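Local atomic coordinates of glycosyl transferase family 8 (Streptococcus pneumoniae, PDB entry 5GVV), a protein that transfers galactose from UDP-galactose to the terminal glucose of the already glycosylated serine-rich repeat protein PsrP, the third step of its O-glycosylation. Residues 279-290 with 340-351; 26-34 with 261-269. All coordinates share one frame; numbering follows the deposited sequence.

Contact 1 (279-290 with 340-351); sequences QCVNLTNSWCVE and VIASDLYLDLNH
CG1 of Val281 crosses the Tyr346 ring at CD2, 3.6 Å away, on the same face of a Rossmann-like six-stranded parallel sheet in the C-terminal part of the chain. Strands 279-283 and 345-348, its two central strands, pair in parallel through Val281 N to Leu345 O (3.1 Å) and Leu347 N to Val281 O (2.8 Å). Helix 333-342 leads into the second strand. The Tyr346 ring lies along the first strand with Val281 O over one face. With CG anti to the backbone N (chi1 -167°), the ring carries OH far enough to accept a hydrogen bond from Leu283 N at 3.0 Å. Helix 356-364 packs on Tyr346 too. On the other sheet face, Cys280 SG rests against CD2 of Leu345 at 4.0 Å and its CB against Leu347 CD1.

At the end of the pairing, Asn282 ND2 donates twice: to Leu347 O at 2.7 Å, in that carbonyl's plane, and to Asn350 OD1, which it meets from above the carbonyl plane, the two amides turned 53° apart. Water 1 joins Leu283 O to Asn350 ND2, the latter bond weak. Asn282 OD1, though buried, has no partner. Farther on, Glu290 N bonds Leu349 O, and the Glu290 carboxylate stands 72° to the His351 ring; His351 NE2 reaches Glu290 OE1 at 2.7 Å, with the oxygen in the ring plane, while Cys288 O sits at the same ring's edge.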
# COMPACT_ATOMS: atom_id res chain seq x y z
N GLN A 279 -29.67 6.06 8.09
CA GLN A 279 -28.96 4.79 8.18
C GLN A 279 -29.95 3.63 8.26
O GLN A 279 -30.77 3.56 9.19
CB GLN A 279 -28.04 4.78 9.41
CG GLN A 279 -27.03 5.94 9.45
CD GLN A 279 -25.79 5.70 8.62
OE1 GLN A 279 -25.43 4.55 8.34
NE2 GLN A 279 -25.11 6.77 8.23
N CYS A 280 -29.89 2.72 7.29
CA CYS A 280 -30.83 1.60 7.23
C CYS A 280 -30.12 0.27 7.46
O CYS A 280 -28.94 0.13 7.12
CB CYS A 280 -31.55 1.57 5.88
SG CYS A 280 -32.71 2.93 5.64
N VAL A 281 -30.83 -0.69 8.03
CA VAL A 281 -30.23 -1.98 8.33
C VAL A 281 -31.16 -3.14 7.99
O VAL A 281 -32.39 -3.05 8.14
CB VAL A 281 -29.78 -2.05 9.82
CG1 VAL A 281 -30.97 -1.90 10.74
CG2 VAL A 281 -29.03 -3.34 10.11
N ASN A 282 -30.57 -4.23 7.50
CA ASN A 282 -31.29 -5.48 7.32
C ASN A 282 -30.39 -6.64 7.68
O ASN A 282 -29.18 -6.58 7.44
CB ASN A 282 -31.81 -5.63 5.89
CG ASN A 282 -32.34 -7.03 5.61
OD1 ASN A 282 -31.67 -7.85 4.99
ND2 ASN A 282 -33.55 -7.31 6.09
N LEU A 283 -30.96 -7.69 8.25
CA LEU A 283 -30.24 -8.91 8.56
C LEU A 283 -30.80 -10.01 7.67
O LEU A 283 -32.00 -10.31 7.74
CB LEU A 283 -30.42 -9.28 10.04
CG LEU A 283 -29.97 -10.67 10.50
CD1 LEU A 283 -28.45 -10.75 10.62
CD2 LEU A 283 -30.62 -11.02 11.83
N THR A 284 -29.95 -10.61 6.84
CA THR A 284 -30.40 -11.67 5.95
C THR A 284 -29.56 -12.92 6.15
O THR A 284 -28.42 -12.84 6.60
CB THR A 284 -30.27 -11.24 4.47
OG1 THR A 284 -30.70 -12.31 3.61
CG2 THR A 284 -28.83 -10.88 4.13
N ASN A 285 -30.12 -14.08 5.83
CA ASN A 285 -29.31 -15.28 5.73
C ASN A 285 -29.31 -15.77 4.28
O ASN A 285 -28.59 -16.70 3.92
CB ASN A 285 -29.81 -16.38 6.68
CG ASN A 285 -28.73 -17.39 7.02
OD1 ASN A 285 -28.78 -18.54 6.58
ND2 ASN A 285 -27.74 -16.95 7.79
N SER A 286 -30.12 -15.10 3.46
CA SER A 286 -30.29 -15.48 2.06
C SER A 286 -29.64 -14.48 1.11
O SER A 286 -29.31 -13.36 1.51
CB SER A 286 -31.78 -15.61 1.73
OG SER A 286 -32.47 -14.39 1.97
N TRP A 287 -29.47 -14.88 -0.14
CA TRP A 287 -28.87 -14.01 -1.15
C TRP A 287 -29.81 -12.89 -1.57
O TRP A 287 -29.37 -11.79 -1.88
CB TRP A 287 -28.43 -14.81 -2.37
CG TRP A 287 -29.57 -15.43 -3.10
CD1 TRP A 287 -30.15 -16.64 -2.83
CD2 TRP A 287 -30.28 -14.89 -4.22
NE1 TRP A 287 -31.18 -16.88 -3.71
CE2 TRP A 287 -31.28 -15.81 -4.57
CE3 TRP A 287 -30.18 -13.70 -4.94
CZ2 TRP A 287 -32.17 -15.59 -5.63
CZ3 TRP A 287 -31.06 -13.48 -5.99
CH2 TRP A 287 -32.03 -14.42 -6.33
N CYS A 288 -31.11 -13.18 -1.57
CA CYS A 288 -32.06 -12.19 -2.08
C CYS A 288 -32.60 -11.25 -1.02
O CYS A 288 -33.46 -11.62 -0.20
CB CYS A 288 -33.21 -12.85 -2.84
SG CYS A 288 -34.18 -11.64 -3.79
N VAL A 289 -32.08 -10.03 -1.04
CA VAL A 289 -32.64 -8.92 -0.29
C VAL A 289 -33.47 -8.16 -1.32
O VAL A 289 -32.93 -7.68 -2.31
CB VAL A 289 -31.52 -8.05 0.30
CG1 VAL A 289 -32.09 -6.91 1.12
CG2 VAL A 289 -30.59 -8.90 1.16
N GLU A 290 -34.78 -8.08 -1.09
CA GLU A 290 -35.71 -7.57 -2.10
C GLU A 290 -35.42 -6.14 -2.54
O GLU A 290 -35.44 -5.22 -1.74
CB GLU A 290 -37.16 -7.67 -1.60
CG GLU A 290 -38.20 -7.24 -2.62
CD GLU A 290 -38.35 -8.22 -3.76
OE1 GLU A 290 -38.23 -9.44 -3.51
OE2 GLU A 290 -38.58 -7.78 -4.91
N VAL A 340 -27.87 -2.11 14.79
CA VAL A 340 -29.27 -1.74 14.94
C VAL A 340 -29.43 -0.49 15.80
O VAL A 340 -30.13 0.45 15.42
CB VAL A 340 -30.11 -2.90 15.52
CG1 VAL A 340 -31.55 -2.45 15.75
CG2 VAL A 340 -30.09 -4.10 14.57
N ILE A 341 -28.76 -0.47 16.96
CA ILE A 341 -28.76 0.71 17.83
C ILE A 341 -28.35 1.97 17.07
O ILE A 341 -28.89 3.05 17.30
CB ILE A 341 -27.81 0.50 19.03
CG1 ILE A 341 -28.30 -0.65 19.92
CG2 ILE A 341 -27.67 1.77 19.86
CD1 ILE A 341 -27.35 -0.99 21.06
N ALA A 342 -27.40 1.81 16.16
CA ALA A 342 -26.87 2.93 15.39
C ALA A 342 -27.72 3.32 14.17
O ALA A 342 -27.46 4.35 13.54
CB ALA A 342 -25.44 2.63 14.96
N SER A 343 -28.72 2.51 13.85
CA SER A 343 -29.51 2.76 12.64
C SER A 343 -30.78 3.57 12.92
O SER A 343 -31.19 3.71 14.07
CB SER A 343 -29.87 1.44 11.96
OG SER A 343 -28.69 0.72 11.63
N ASP A 344 -31.37 4.12 11.86
CA ASP A 344 -32.57 4.94 11.97
C ASP A 344 -33.81 4.15 11.60
O ASP A 344 -34.92 4.49 12.01
CB ASP A 344 -32.48 6.14 11.02
CG ASP A 344 -31.38 7.11 11.39
OD1 ASP A 344 -31.36 7.58 12.54
OD2 ASP A 344 -30.53 7.40 10.51
N LEU A 345 -33.62 3.09 10.81
CA LEU A 345 -34.75 2.39 10.21
C LEU A 345 -34.39 0.97 9.82
O LEU A 345 -33.39 0.75 9.13
CB LEU A 345 -35.22 3.16 8.98
CG LEU A 345 -36.30 2.49 8.13
CD1 LEU A 345 -37.59 2.39 8.92
CD2 LEU A 345 -36.52 3.27 6.85
N TYR A 346 -35.20 -0.00 10.26
CA TYR A 346 -34.98 -1.39 9.85
C TYR A 346 -35.75 -1.69 8.57
O TYR A 346 -36.94 -1.36 8.47
CB TYR A 346 -35.38 -2.36 10.97
CG TYR A 346 -34.88 -3.77 10.70
CD1 TYR A 346 -35.61 -4.66 9.92
CD2 TYR A 346 -33.66 -4.19 11.20
CE1 TYR A 346 -35.15 -5.93 9.66
CE2 TYR A 346 -33.18 -5.46 10.94
CZ TYR A 346 -33.93 -6.32 10.17
OH TYR A 346 -33.46 -7.59 9.91
N LEU A 347 -35.08 -2.32 7.61
CA LEU A 347 -35.74 -2.75 6.37
C LEU A 347 -35.87 -4.27 6.35
O LEU A 347 -34.88 -4.99 6.16
CB LEU A 347 -34.94 -2.29 5.15
CG LEU A 347 -34.68 -0.79 4.97
CD1 LEU A 347 -33.90 -0.52 3.69
CD2 LEU A 347 -35.96 -0.01 4.97
N ASP A 348 -37.10 -4.75 6.54
CA ASP A 348 -37.37 -6.18 6.53
C ASP A 348 -37.50 -6.66 5.09
O ASP A 348 -38.61 -6.80 4.58
CB ASP A 348 -38.65 -6.48 7.30
CG ASP A 348 -38.74 -7.92 7.77
OD1 ASP A 348 -37.80 -8.69 7.46
OD2 ASP A 348 -39.73 -8.26 8.43
N LEU A 349 -36.36 -6.91 4.44
CA LEU A 349 -36.34 -7.20 3.01
C LEU A 349 -35.90 -8.62 2.66
O LEU A 349 -35.93 -9.01 1.49
CB LEU A 349 -35.43 -6.21 2.28
CG LEU A 349 -35.66 -4.73 2.56
CD1 LEU A 349 -34.68 -3.87 1.77
CD2 LEU A 349 -37.08 -4.34 2.24
N ASN A 350 -35.49 -9.39 3.67
CA ASN A 350 -34.94 -10.72 3.43
C ASN A 350 -36.02 -11.79 3.25
O ASN A 350 -37.05 -11.75 3.92
CB ASN A 350 -34.00 -11.12 4.57
CG ASN A 350 -34.65 -11.00 5.93
OD1 ASN A 350 -35.17 -9.94 6.29
ND2 ASN A 350 -34.66 -12.09 6.69
N HIS A 351 -35.76 -12.74 2.36
CA HIS A 351 -36.77 -13.70 1.92
C HIS A 351 -36.91 -14.99 2.74
O HIS A 351 -38.00 -15.57 2.79
CB HIS A 351 -36.57 -14.03 0.44
CG HIS A 351 -37.27 -13.09 -0.49
ND1 HIS A 351 -38.62 -13.20 -0.79
CD2 HIS A 351 -36.81 -12.03 -1.19
CE1 HIS A 351 -38.95 -12.24 -1.63
NE2 HIS A 351 -37.88 -11.51 -1.89
O HOH W 1 -33.88 -11.69 9.27

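Contact 2 (26-34 with 261-269); sequences SLCRHNSHL and EWFSKSVKY
The indole of Trp262 lies against the last turn of helix 17-30, at Cys28, and the loop after it, and the tight part of this contact is built round it: helix 255-263 packs on the end of helix 17-30, in the GT-A fold of this family 8 enzyme. NE1 of Trp262 donates to Cys28 O at 2.7 Å, almost straight (161°), with the acceptor in the indole plane. Backbone atoms His30 C and Asn31 N line the ring's edge, and Ser32 CB sits over the six-membered ring, 3.8 Å from its centroid, in a CH-pi contact. Met58 also touches the indole. Just beyond Trp262 the helix ends in a Schellman motif, with Ser266 at positive phi and Trp262 O accepting from both Val267 N and Lys265 N. The ordered part extends to the buried His33, whose ring stands almost perpendicular to that of Tyr269 and whose NE2 donates to Tyr269 OH at 3.0 Å.

The Arg29 side is looser and partly exposed. Arg29 bends at chi2 (60°) and lays its guanidinium nearly parallel to the Glu261 carboxylate; NH2 of Arg29 is 3.8 Å from OE2 of Glu261, a long salt bridge with the oxygen over the guanidinium face and no N-H aimed at it. That side rests on charge alone, whereas both ring nitrogens of His33 are engaged, ND1 by Ser32 OG and NE2 by Tyr269 OH, which fixes the ring's rotation.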
# COMPACT_ATOMS: atom_id res chain seq x y z
N SER A 26 0.18 9.66 -11.10
CA SER A 26 1.00 10.22 -12.17
C SER A 26 0.12 10.72 -13.31
O SER A 26 0.38 11.79 -13.88
CB SER A 26 2.03 9.20 -12.67
OG SER A 26 1.42 8.08 -13.30
N LEU A 27 -0.94 9.97 -13.63
CA LEU A 27 -1.91 10.37 -14.65
C LEU A 27 -2.62 11.68 -14.29
O LEU A 27 -2.73 12.59 -15.12
CB LEU A 27 -2.94 9.25 -14.86
CG LEU A 27 -4.12 9.49 -15.81
CD1 LEU A 27 -3.66 9.73 -17.23
CD2 LEU A 27 -5.09 8.33 -15.76
N CYS A 28 -3.10 11.77 -13.05
CA CYS A 28 -3.87 12.93 -12.59
C CYS A 28 -2.98 14.15 -12.38
O CYS A 28 -3.44 15.29 -12.47
CB CYS A 28 -4.62 12.61 -11.30
SG CYS A 28 -5.89 11.35 -11.48
N ARG A 29 -1.71 13.91 -12.08
CA ARG A 29 -0.74 14.98 -11.93
C ARG A 29 -0.66 15.84 -13.20
O ARG A 29 -0.51 17.07 -13.12
CB ARG A 29 0.63 14.39 -11.62
CG ARG A 29 1.78 15.39 -11.61
CD ARG A 29 1.56 16.47 -10.56
NE ARG A 29 2.73 17.34 -10.44
CZ ARG A 29 2.91 18.45 -11.14
NH1 ARG A 29 2.00 18.86 -12.01
NH2 ARG A 29 4.01 19.17 -10.97
N HIS A 30 -0.79 15.20 -14.36
CA HIS A 30 -0.54 15.89 -15.62
C HIS A 30 -1.77 16.00 -16.52
O HIS A 30 -1.70 16.63 -17.58
CB HIS A 30 0.59 15.18 -16.38
CG HIS A 30 1.88 15.12 -15.62
ND1 HIS A 30 2.70 16.21 -15.46
CD2 HIS A 30 2.49 14.09 -14.98
CE1 HIS A 30 3.76 15.87 -14.75
NE2 HIS A 30 3.66 14.59 -14.45
N ASN A 31 -2.89 15.41 -16.10
CA ASN A 31 -4.11 15.41 -16.89
C ASN A 31 -5.36 15.57 -16.03
O ASN A 31 -5.58 14.79 -15.10
CB ASN A 31 -4.21 14.11 -17.71
CG ASN A 31 -3.02 13.88 -18.62
OD1 ASN A 31 -3.06 14.19 -19.82
ND2 ASN A 31 -1.94 13.34 -18.06
N SER A 32 -6.17 16.58 -16.33
CA SER A 32 -7.42 16.79 -15.61
C SER A 32 -8.61 16.25 -16.40
O SER A 32 -8.44 15.71 -17.50
CB SER A 32 -7.62 18.28 -15.32
OG SER A 32 -7.59 19.05 -16.51
N HIS A 33 -9.81 16.38 -15.83
CA HIS A 33 -11.05 15.95 -16.47
C HIS A 33 -11.01 14.49 -16.92
O HIS A 33 -11.26 14.19 -18.09
CB HIS A 33 -11.40 16.86 -17.65
CG HIS A 33 -11.60 18.29 -17.26
ND1 HIS A 33 -10.55 19.16 -17.05
CD2 HIS A 33 -12.73 19.01 -17.05
CE1 HIS A 33 -11.02 20.35 -16.72
NE2 HIS A 33 -12.34 20.28 -16.71
N LEU A 34 -10.72 13.60 -15.99
CA LEU A 34 -10.60 12.18 -16.33
C LEU A 34 -11.74 11.36 -15.73
O LEU A 34 -11.99 11.42 -14.52
CB LEU A 34 -9.25 11.64 -15.86
CG LEU A 34 -8.02 12.45 -16.25
CD1 LEU A 34 -6.81 11.93 -15.52
CD2 LEU A 34 -7.79 12.39 -17.75
N GLU A 261 -1.71 21.82 -7.38
CA GLU A 261 -1.24 22.27 -8.69
C GLU A 261 -2.41 22.69 -9.58
O GLU A 261 -2.37 23.74 -10.22
CB GLU A 261 -0.43 21.17 -9.38
CG GLU A 261 0.89 20.85 -8.71
CD GLU A 261 1.99 21.83 -9.06
OE1 GLU A 261 1.80 22.63 -10.00
OE2 GLU A 261 3.05 21.79 -8.39
N TRP A 262 -3.45 21.86 -9.61
CA TRP A 262 -4.64 22.16 -10.40
C TRP A 262 -5.42 23.34 -9.81
O TRP A 262 -5.85 24.22 -10.55
CB TRP A 262 -5.54 20.93 -10.52
CG TRP A 262 -4.96 19.86 -11.40
CD1 TRP A 262 -4.54 18.62 -11.02
CD2 TRP A 262 -4.72 19.96 -12.81
NE1 TRP A 262 -4.05 17.93 -12.11
CE2 TRP A 262 -4.15 18.73 -13.22
CE3 TRP A 262 -4.93 20.96 -13.77
CZ2 TRP A 262 -3.79 18.49 -14.55
CZ3 TRP A 262 -4.57 20.71 -15.08
CH2 TRP A 262 -4.01 19.48 -15.46
N PHE A 263 -5.59 23.34 -8.49
CA PHE A 263 -6.34 24.41 -7.83
C PHE A 263 -5.65 25.77 -8.01
O PHE A 263 -6.31 26.79 -8.17
CB PHE A 263 -6.52 24.12 -6.33
CG PHE A 263 -7.38 22.92 -6.02
CD1 PHE A 263 -7.92 22.13 -7.03
CD2 PHE A 263 -7.64 22.57 -4.70
CE1 PHE A 263 -8.70 21.02 -6.73
CE2 PHE A 263 -8.43 21.47 -4.39
CZ PHE A 263 -8.96 20.69 -5.41
N SER A 264 -4.32 25.78 -7.99
CA SER A 264 -3.58 27.03 -8.14
C SER A 264 -3.69 27.62 -9.55
O SER A 264 -3.35 28.78 -9.76
CB SER A 264 -2.11 26.86 -7.73
OG SER A 264 -1.45 25.93 -8.57
N LYS A 265 -4.16 26.82 -10.50
CA LYS A 265 -4.43 27.32 -11.84
C LYS A 265 -5.93 27.43 -12.06
O LYS A 265 -6.41 27.46 -13.20
CB LYS A 265 -3.78 26.43 -12.90
CG LYS A 265 -2.32 26.14 -12.57
CD LYS A 265 -1.48 25.86 -13.82
CE LYS A 265 0.01 25.92 -13.47
NZ LYS A 265 0.89 25.41 -14.57
N SER A 266 -6.66 27.47 -10.94
CA SER A 266 -8.11 27.66 -10.94
C SER A 266 -8.90 26.52 -11.58
O SER A 266 -10.07 26.69 -11.94
CB SER A 266 -8.48 29.01 -11.58
OG SER A 266 -7.91 30.08 -10.85
N VAL A 267 -8.28 25.35 -11.70
CA VAL A 267 -9.00 24.16 -12.12
C VAL A 267 -9.54 23.44 -10.87
O VAL A 267 -8.90 22.54 -10.31
CB VAL A 267 -8.11 23.22 -12.97
CG1 VAL A 267 -8.87 21.97 -13.38
CG2 VAL A 267 -7.60 23.97 -14.22
N LYS A 268 -10.72 23.87 -10.43
CA LYS A 268 -11.34 23.35 -9.21
C LYS A 268 -12.81 23.12 -9.49
O LYS A 268 -13.48 23.99 -10.06
CB LYS A 268 -11.19 24.35 -8.06
CG LYS A 268 -12.01 24.02 -6.80
CD LYS A 268 -11.62 22.68 -6.23
CE LYS A 268 -12.22 22.42 -4.86
NZ LYS A 268 -13.61 21.93 -4.93
N TYR A 269 -13.31 21.95 -9.12
CA TYR A 269 -14.73 21.63 -9.25
C TYR A 269 -15.25 21.13 -7.91
O TYR A 269 -14.50 20.55 -7.13
CB TYR A 269 -14.94 20.60 -10.37
CG TYR A 269 -14.60 21.14 -11.74
CD1 TYR A 269 -13.28 21.22 -12.17
CD2 TYR A 269 -15.60 21.58 -12.61
CE1 TYR A 269 -12.96 21.72 -13.43
CE2 TYR A 269 -15.28 22.08 -13.87
CZ TYR A 269 -13.97 22.15 -14.27
OH TYR A 269 -13.66 22.64 -15.52

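Both segments of contact 2 precede those of contact 1 in the chain, and strand 278-283 is the next element after helix 255-263. Their centres lie 41 Å apart and their nearest atoms about 23 Å; they do not meet and share no sheet. Contact 2 ties helix 255-263 back to helix 17-30, beside the seven-stranded mixed sheet of the glycosyltransferase part that binds UDP and manganese. Contact 1 joins neighbouring strands within the separate six-stranded parallel sheet, away from the UDP and manganese sites. Segment 261-269 thus rests against the nucleotide-binding part shortly before the chain enters the second sheet, whose internal pairing is contact 1.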